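Local coordinates for Tle cognate immunity protein 4 C-terminal domain-containing protein (Pseudomonas aeruginosa PAO1, PDB 4R1D) that binds the type VI secretion lipase Tle4 as its cognate immunity protein Tli4, probably inhibiting it so that the bacterium is protected from its own toxin, at residues B[47-52]-B[69-74]; B[95-100]-B[124-129]. All coordinates share one frame; numbering follows the deposited sequence.

Interaction 1 (B[47-52]-B[69-74]); sequences ARVDRL and LRKIDF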
loop_
_atom_site.group_PDB
_atom_site.type_symbol
_atom_site.label_atom_id
_atom_site.label_comp_id
_atom_site.label_asym_id
_atom_site.label_seq_id
_atom_site.Cartn_x
_atom_site.Cartn_y
_atom_site.Cartn_z
ATOM N N ALA B 47 -6.706 -24.972 -21.975
ATOM C CA ALA B 47 -5.337 -24.627 -22.326
ATOM C C ALA B 47 -4.723 -23.709 -21.272
ATOM O O ALA B 47 -3.535 -23.811 -20.958
ATOM C CB ALA B 47 -5.300 -23.963 -23.697
ATOM N N ARG B 48 -5.542 -22.808 -20.738
ATOM C CA ARG B 48 -5.123 -21.920 -19.654
ATOM C C ARG B 48 -4.679 -22.721 -18.427
ATOM O O ARG B 48 -3.619 -22.468 -17.847
ATOM C CB ARG B 48 -6.278 -20.987 -19.263
ATOM C CG ARG B 48 -6.067 -20.260 -17.937
ATOM C CD ARG B 48 -7.372 -19.668 -17.403
ATOM N NE ARG B 48 -7.902 -18.580 -18.229
ATOM C CZ ARG B 48 -7.694 -17.286 -17.995
ATOM N NH1 ARG B 48 -6.947 -16.893 -16.967
ATOM N NH2 ARG B 48 -8.227 -16.376 -18.802
ATOM N N VAL B 49 -5.506 -23.680 -18.030
ATOM C CA VAL B 49 -5.225 -24.493 -16.847
ATOM C C VAL B 49 -4.015 -25.407 -17.039
ATOM O O VAL B 49 -3.160 -25.512 -16.154
ATOM C CB VAL B 49 -6.455 -25.314 -16.439
ATOM C CG1 VAL B 49 -6.104 -26.320 -15.347
ATOM C CG2 VAL B 49 -7.570 -24.388 -15.987
ATOM N N ASP B 50 -3.939 -26.064 -18.194
ATOM C CA ASP B 50 -2.795 -26.926 -18.493
ATOM C C ASP B 50 -1.516 -26.108 -18.532
ATOM O O ASP B 50 -0.473 -26.561 -18.072
ATOM C CB ASP B 50 -2.975 -27.665 -19.826
ATOM C CG ASP B 50 -4.009 -28.770 -19.754
ATOM O OD1 ASP B 50 -4.346 -29.217 -18.638
ATOM O OD2 ASP B 50 -4.479 -29.207 -20.825
ATOM N N ARG B 51 -1.596 -24.903 -19.093
ATOM C CA ARG B 51 -0.430 -24.035 -19.212
ATOM C C ARG B 51 0.136 -23.682 -17.843
ATOM O O ARG B 51 1.351 -23.670 -17.642
ATOM C CB ARG B 51 -0.802 -22.744 -19.941
ATOM C CG ARG B 51 0.356 -21.781 -20.140
ATOM C CD ARG B 51 -0.147 -20.397 -20.547
ATOM N NE ARG B 51 0.038 -19.427 -19.468
ATOM C CZ ARG B 51 -0.844 -19.196 -18.496
ATOM N NH1 ARG B 51 -1.999 -19.856 -18.456
ATOM N NH2 ARG B 51 -0.566 -18.300 -17.560
ATOM N N LEU B 52 -0.759 -23.367 -16.912
ATOM C CA LEU B 52 -0.364 -23.001 -15.559
ATOM C C LEU B 52 0.214 -24.182 -14.804
ATOM O O LEU B 52 1.193 -24.032 -14.071
ATOM C CB LEU B 52 -1.555 -22.459 -14.774
ATOM C CG LEU B 52 -1.743 -20.949 -14.771
ATOM C CD1 LEU B 52 -2.966 -20.601 -13.939
ATOM C CD2 LEU B 52 -0.485 -20.269 -14.222
ATOM N N LEU B 69 1.847 -29.240 -6.306
ATOM C CA LEU B 69 1.466 -30.348 -5.438
ATOM C C LEU B 69 0.499 -31.318 -6.119
ATOM O O LEU B 69 0.778 -32.512 -6.202
ATOM C CB LEU B 69 0.899 -29.816 -4.128
ATOM C CG LEU B 69 1.989 -28.960 -3.466
ATOM C CD1 LEU B 69 1.434 -28.106 -2.360
ATOM C CD2 LEU B 69 3.139 -29.843 -2.957
ATOM N N ARG B 70 -0.624 -30.814 -6.619
ATOM C CA ARG B 70 -1.588 -31.686 -7.280
ATOM C C ARG B 70 -2.673 -30.927 -8.014
ATOM O O ARG B 70 -2.968 -29.771 -7.706
ATOM C CB ARG B 70 -2.231 -32.664 -6.281
ATOM C CG ARG B 70 -2.800 -32.023 -5.020
ATOM C CD ARG B 70 -3.201 -33.083 -3.987
ATOM N NE ARG B 70 -3.043 -32.594 -2.615
ATOM C CZ ARG B 70 -1.884 -32.563 -1.960
ATOM N NH1 ARG B 70 -0.776 -33.000 -2.549
ATOM N NH2 ARG B 70 -1.823 -32.096 -0.721
ATOM N N LYS B 71 -3.256 -31.592 -9.002
ATOM C CA LYS B 71 -4.467 -31.110 -9.634
ATOM C C LYS B 71 -5.643 -31.867 -9.039
ATOM O O LYS B 71 -5.654 -33.102 -9.028
ATOM C CB LYS B 71 -4.397 -31.323 -11.139
ATOM C CG LYS B 71 -5.565 -30.731 -11.900
ATOM C CD LYS B 71 -5.390 -30.956 -13.391
ATOM C CE LYS B 71 -6.596 -30.473 -14.170
ATOM N NZ LYS B 71 -6.451 -30.802 -15.614
ATOM N N ILE B 72 -6.619 -31.126 -8.522
ATOM C CA ILE B 72 -7.763 -31.713 -7.850
ATOM C C ILE B 72 -9.027 -31.617 -8.701
ATOM O O ILE B 72 -9.323 -30.569 -9.276
ATOM C CB ILE B 72 -7.999 -31.049 -6.470
ATOM C CG1 ILE B 72 -6.772 -31.254 -5.571
ATOM C CG2 ILE B 72 -9.249 -31.609 -5.804
ATOM C CD1 ILE B 72 -6.760 -30.382 -4.332
ATOM N N ASP B 73 -9.768 -32.721 -8.770
ATOM C CA ASP B 73 -11.033 -32.774 -9.501
ATOM C C ASP B 73 -12.190 -32.561 -8.529
ATOM O O ASP B 73 -12.429 -33.393 -7.652
ATOM C CB ASP B 73 -11.159 -34.128 -10.216
ATOM C CG ASP B 73 -12.442 -34.256 -11.031
ATOM O OD1 ASP B 73 -13.103 -33.230 -11.302
ATOM O OD2 ASP B 73 -12.787 -35.393 -11.417
ATOM N N PHE B 74 -12.897 -31.438 -8.664
ATOM C CA PHE B 74 -13.957 -31.084 -7.725
ATOM C C PHE B 74 -15.327 -31.606 -8.143
ATOM O O PHE B 74 -16.339 -31.245 -7.542
ATOM C CB PHE B 74 -14.056 -29.559 -7.551
ATOM C CG PHE B 74 -12.815 -28.924 -6.980
ATOM C CD1 PHE B 74 -12.341 -29.306 -5.743
ATOM C CD2 PHE B 74 -12.143 -27.927 -7.675
ATOM C CE1 PHE B 74 -11.204 -28.722 -5.200
ATOM C CE2 PHE B 74 -11.001 -27.334 -7.139
ATOM C CZ PHE B 74 -10.532 -27.731 -5.906
HETATM O O HOH W 1 -4.072 -29.027 -16.062
#
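The carboxylate of Asp50 is the flat group that works across this contact, turning OD1 toward the ammonium of Lys71. Two other flat groups lie away from the contact and pack within their own segments: the Arg51 guanidinium, with Arg48 CA in its plane at the edge, and the Phe74 ring, with Ile72 O above one face and offset toward the rim. Asp50 OD1 and Lys71 NZ are 4.0 Å apart, too far for a salt bridge. One water closes the gap, donating to Asp50 OD1 at 2.6 Å and accepting from Lys71 NZ at 3.0 Å; the angle at its oxygen, between these two atoms, is about 91°. Lys71 spans the distance because its CG is anti to the backbone N (chi1 -175°) and the chain stays extended to its end. The backbones themselves remain well apart, with 9.8 Å between Val49 CA and Lys71 CA, and the two segments bury just 73 Å² between them. Here helix 42-58 packs over antiparallel strands 68-73, 79-84 and 92-100, the first of them an edge strand within the chain. That strand carries a classic beta bulge, Leu69 and Arg70 both facing Leu82. Ile72, next to Lys71, touches helix 119-132 instead. Beneath the charged ends, buried Val49 points toward the strand and sets CG1 against the aliphatic part of the lysine, 4.3 Å from Lys71 CE.

Interaction 2 (B[95-100]-B[124-129]); sequences LDTYVT and EISRAL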
loop_
_atom_site.group_PDB
_atom_site.type_symbol
_atom_site.label_atom_id
_atom_site.label_comp_id
_atom_site.label_asym_id
_atom_site.label_seq_id
_atom_site.Cartn_x
_atom_site.Cartn_y
_atom_site.Cartn_z
ATOM N N LEU B 95 -4.464 -22.426 -3.697
ATOM C CA LEU B 95 -5.426 -23.251 -4.414
ATOM C C LEU B 95 -6.093 -22.397 -5.480
ATOM O O LEU B 95 -6.844 -21.472 -5.171
ATOM C CB LEU B 95 -6.467 -23.823 -3.459
ATOM C CG LEU B 95 -7.595 -24.626 -4.116
ATOM C CD1 LEU B 95 -7.020 -25.775 -4.931
ATOM C CD2 LEU B 95 -8.578 -25.128 -3.069
ATOM N N ASP B 96 -5.773 -22.694 -6.734
ATOM C CA ASP B 96 -6.297 -21.951 -7.879
ATOM C C ASP B 96 -7.455 -22.743 -8.501
ATOM O O ASP B 96 -7.219 -23.685 -9.262
ATOM C CB ASP B 96 -5.168 -21.773 -8.887
ATOM C CG ASP B 96 -5.494 -20.772 -9.987
ATOM O OD1 ASP B 96 -6.549 -20.136 -9.893
ATOM O OD2 ASP B 96 -4.669 -20.632 -10.924
ATOM N N THR B 97 -8.694 -22.384 -8.169
ATOM C CA THR B 97 -9.854 -23.152 -8.647
ATOM C C THR B 97 -10.498 -22.555 -9.891
ATOM O O THR B 97 -10.681 -21.336 -9.996
ATOM C CB THR B 97 -10.964 -23.317 -7.590
ATOM O OG1 THR B 97 -11.587 -22.055 -7.341
ATOM C CG2 THR B 97 -10.429 -23.926 -6.277
ATOM N N TYR B 98 -10.851 -23.431 -10.822
ATOM C CA TYR B 98 -11.580 -23.036 -12.020
ATOM C C TYR B 98 -12.925 -23.741 -11.989
ATOM O O TYR B 98 -13.005 -24.947 -11.741
ATOM C CB TYR B 98 -10.765 -23.395 -13.264
ATOM C CG TYR B 98 -9.452 -22.656 -13.267
ATOM C CD1 TYR B 98 -9.341 -21.428 -13.887
ATOM C CD2 TYR B 98 -8.345 -23.145 -12.569
ATOM C CE1 TYR B 98 -8.157 -20.715 -13.863
ATOM C CE2 TYR B 98 -7.154 -22.438 -12.538
ATOM C CZ TYR B 98 -7.072 -21.220 -13.187
ATOM O OH TYR B 98 -5.905 -20.493 -13.178
ATOM N N VAL B 99 -13.987 -22.981 -12.201
ATOM C CA VAL B 99 -15.330 -23.521 -12.016
ATOM C C VAL B 99 -16.267 -22.926 -13.050
ATOM O O VAL B 99 -16.095 -21.778 -13.466
ATOM C CB VAL B 99 -15.858 -23.256 -10.586
ATOM C CG1 VAL B 99 -15.991 -21.760 -10.313
ATOM C CG2 VAL B 99 -17.182 -23.980 -10.350
ATOM N N THR B 100 -17.249 -23.715 -13.473
ATOM C CA THR B 100 -18.170 -23.296 -14.520
ATOM C C THR B 100 -19.611 -23.289 -14.032
ATOM O O THR B 100 -19.993 -24.089 -13.192
ATOM C CB THR B 100 -18.067 -24.239 -15.733
ATOM O OG1 THR B 100 -18.276 -25.589 -15.299
ATOM C CG2 THR B 100 -16.694 -24.126 -16.361
ATOM N N GLU B 124 -13.959 -29.516 0.016
ATOM C CA GLU B 124 -15.415 -29.616 0.108
ATOM C C GLU B 124 -16.098 -28.306 -0.298
ATOM O O GLU B 124 -17.155 -28.319 -0.932
ATOM C CB GLU B 124 -15.864 -30.049 1.508
ATOM C CG GLU B 124 -17.375 -30.065 1.686
ATOM C CD GLU B 124 -18.087 -30.919 0.636
ATOM O OE1 GLU B 124 -17.516 -31.945 0.191
ATOM O OE2 GLU B 124 -19.221 -30.556 0.253
ATOM N N ILE B 125 -15.491 -27.178 0.056
ATOM C CA ILE B 125 -16.038 -25.880 -0.332
ATOM C C ILE B 125 -16.084 -25.731 -1.859
ATOM O O ILE B 125 -17.089 -25.282 -2.408
ATOM C CB ILE B 125 -15.259 -24.705 0.312
ATOM C CG1 ILE B 125 -15.548 -24.634 1.814
ATOM C CG2 ILE B 125 -15.647 -23.390 -0.345
ATOM C CD1 ILE B 125 -14.662 -23.652 2.563
ATOM N N SER B 126 -15.001 -26.116 -2.533
ATOM C CA SER B 126 -14.939 -26.056 -3.991
ATOM C C SER B 126 -15.886 -27.062 -4.642
ATOM O O SER B 126 -16.515 -26.754 -5.649
ATOM C CB SER B 126 -13.510 -26.266 -4.487
ATOM O OG SER B 126 -12.719 -25.109 -4.239
ATOM N N ARG B 127 -15.980 -28.261 -4.072
ATOM C CA ARG B 127 -16.974 -29.236 -4.528
ATOM C C ARG B 127 -18.367 -28.621 -4.490
ATOM O O ARG B 127 -19.140 -28.723 -5.448
ATOM C CB ARG B 127 -16.984 -30.485 -3.641
ATOM C CG ARG B 127 -15.627 -31.069 -3.295
ATOM C CD ARG B 127 -15.243 -32.219 -4.196
ATOM N NE ARG B 127 -16.333 -33.169 -4.408
ATOM C CZ ARG B 127 -16.312 -34.103 -5.356
ATOM N NH1 ARG B 127 -15.254 -34.208 -6.146
ATOM N NH2 ARG B 127 -17.336 -34.929 -5.516
ATOM N N ALA B 128 -18.691 -27.998 -3.364
ATOM C CA ALA B 128 -20.008 -27.411 -3.162
ATOM C C ALA B 128 -20.235 -26.238 -4.113
ATOM O O ALA B 128 -21.320 -26.082 -4.663
ATOM C CB ALA B 128 -20.183 -26.972 -1.708
ATOM N N LEU B 129 -19.203 -25.420 -4.306
ATOM C CA LEU B 129 -19.284 -24.316 -5.258
ATOM C C LEU B 129 -19.653 -24.824 -6.649
ATOM O O LEU B 129 -20.500 -24.243 -7.327
ATOM C CB LEU B 129 -17.955 -23.545 -5.324
ATOM C CG LEU B 129 -17.933 -22.352 -6.288
ATOM C CD1 LEU B 129 -19.095 -21.394 -6.013
ATOM C CD2 LEU B 129 -16.598 -21.604 -6.222
#
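This is a buried helix-on-sheet packing contact inside the N-terminal domain, in which helix 119-132 rests on one face of strand 92-100. The axes of the two short segments run nearly parallel, 19° apart in direction and 9.6 Å from each other at closest approach. All five touching residues are buried, and they come from alternate strand positions, Leu95, Thr97 and Val99, and from one helix turn, Ser126 and Leu129. Thr97 is the middle point. Its methyl CG2 lies 3.3 Å from Ser126 OG, a close packing of carbon against hydroxyl oxygen. The threonine torsion explains which branch faces the helix: chi1 of 69° sets OG1 between the backbone N and the carbonyl carbon, where it hydrogen-bonds Trp110 O on the adjoining strand, and CG2 is left to meet Ser126. On one side of this point Leu95 CD2 approaches the same Ser126 OG more loosely, at 4.3 Å. On the other, Val99 and Leu129 make an apolar contact, their side chains crossing at about a right angle with Val99 CG1 4.1 Å from Leu129 CD2. The intervening residues serve the opposite face, where Tyr98 OH donates to Asp96 OD2 at 2.6 Å, arriving 40° out of the carboxylate plane; Arg109 adds a salt bridge to that same oxygen. Tyr98 also packs on helix 42-58. Leu95 and Ile125 both touch Arg397 of the partner chain, presumably the lipase. The strand thus lies between helix 119-132 on one face and helix 42-58 on the other, with strands 79-84 and 107-115 as its antiparallel neighbours.

Overall arrangement
Both contacts set a helix of the N-terminal domain against strands of the same antiparallel run, 68-73 and 92-100, but from opposite faces, and their centres are 12 Å apart. Interaction 1 is near the surface at an outermost strand, where a water-bridged pair of opposite charges lies beside one buried valine; interaction 2 is fully buried and relies on methyl, hydroxyl and leucine packing. The buried area, 73 against 174 Å², follows that difference. Residues of one contact also reach into the other: Leu52 packs on Tyr98, and Phe74 touches Thr97 and Ser126. Asp73 O receives a weak hydrogen bond from Arg127 NH1, linking segment 69-74 to helix 119-132.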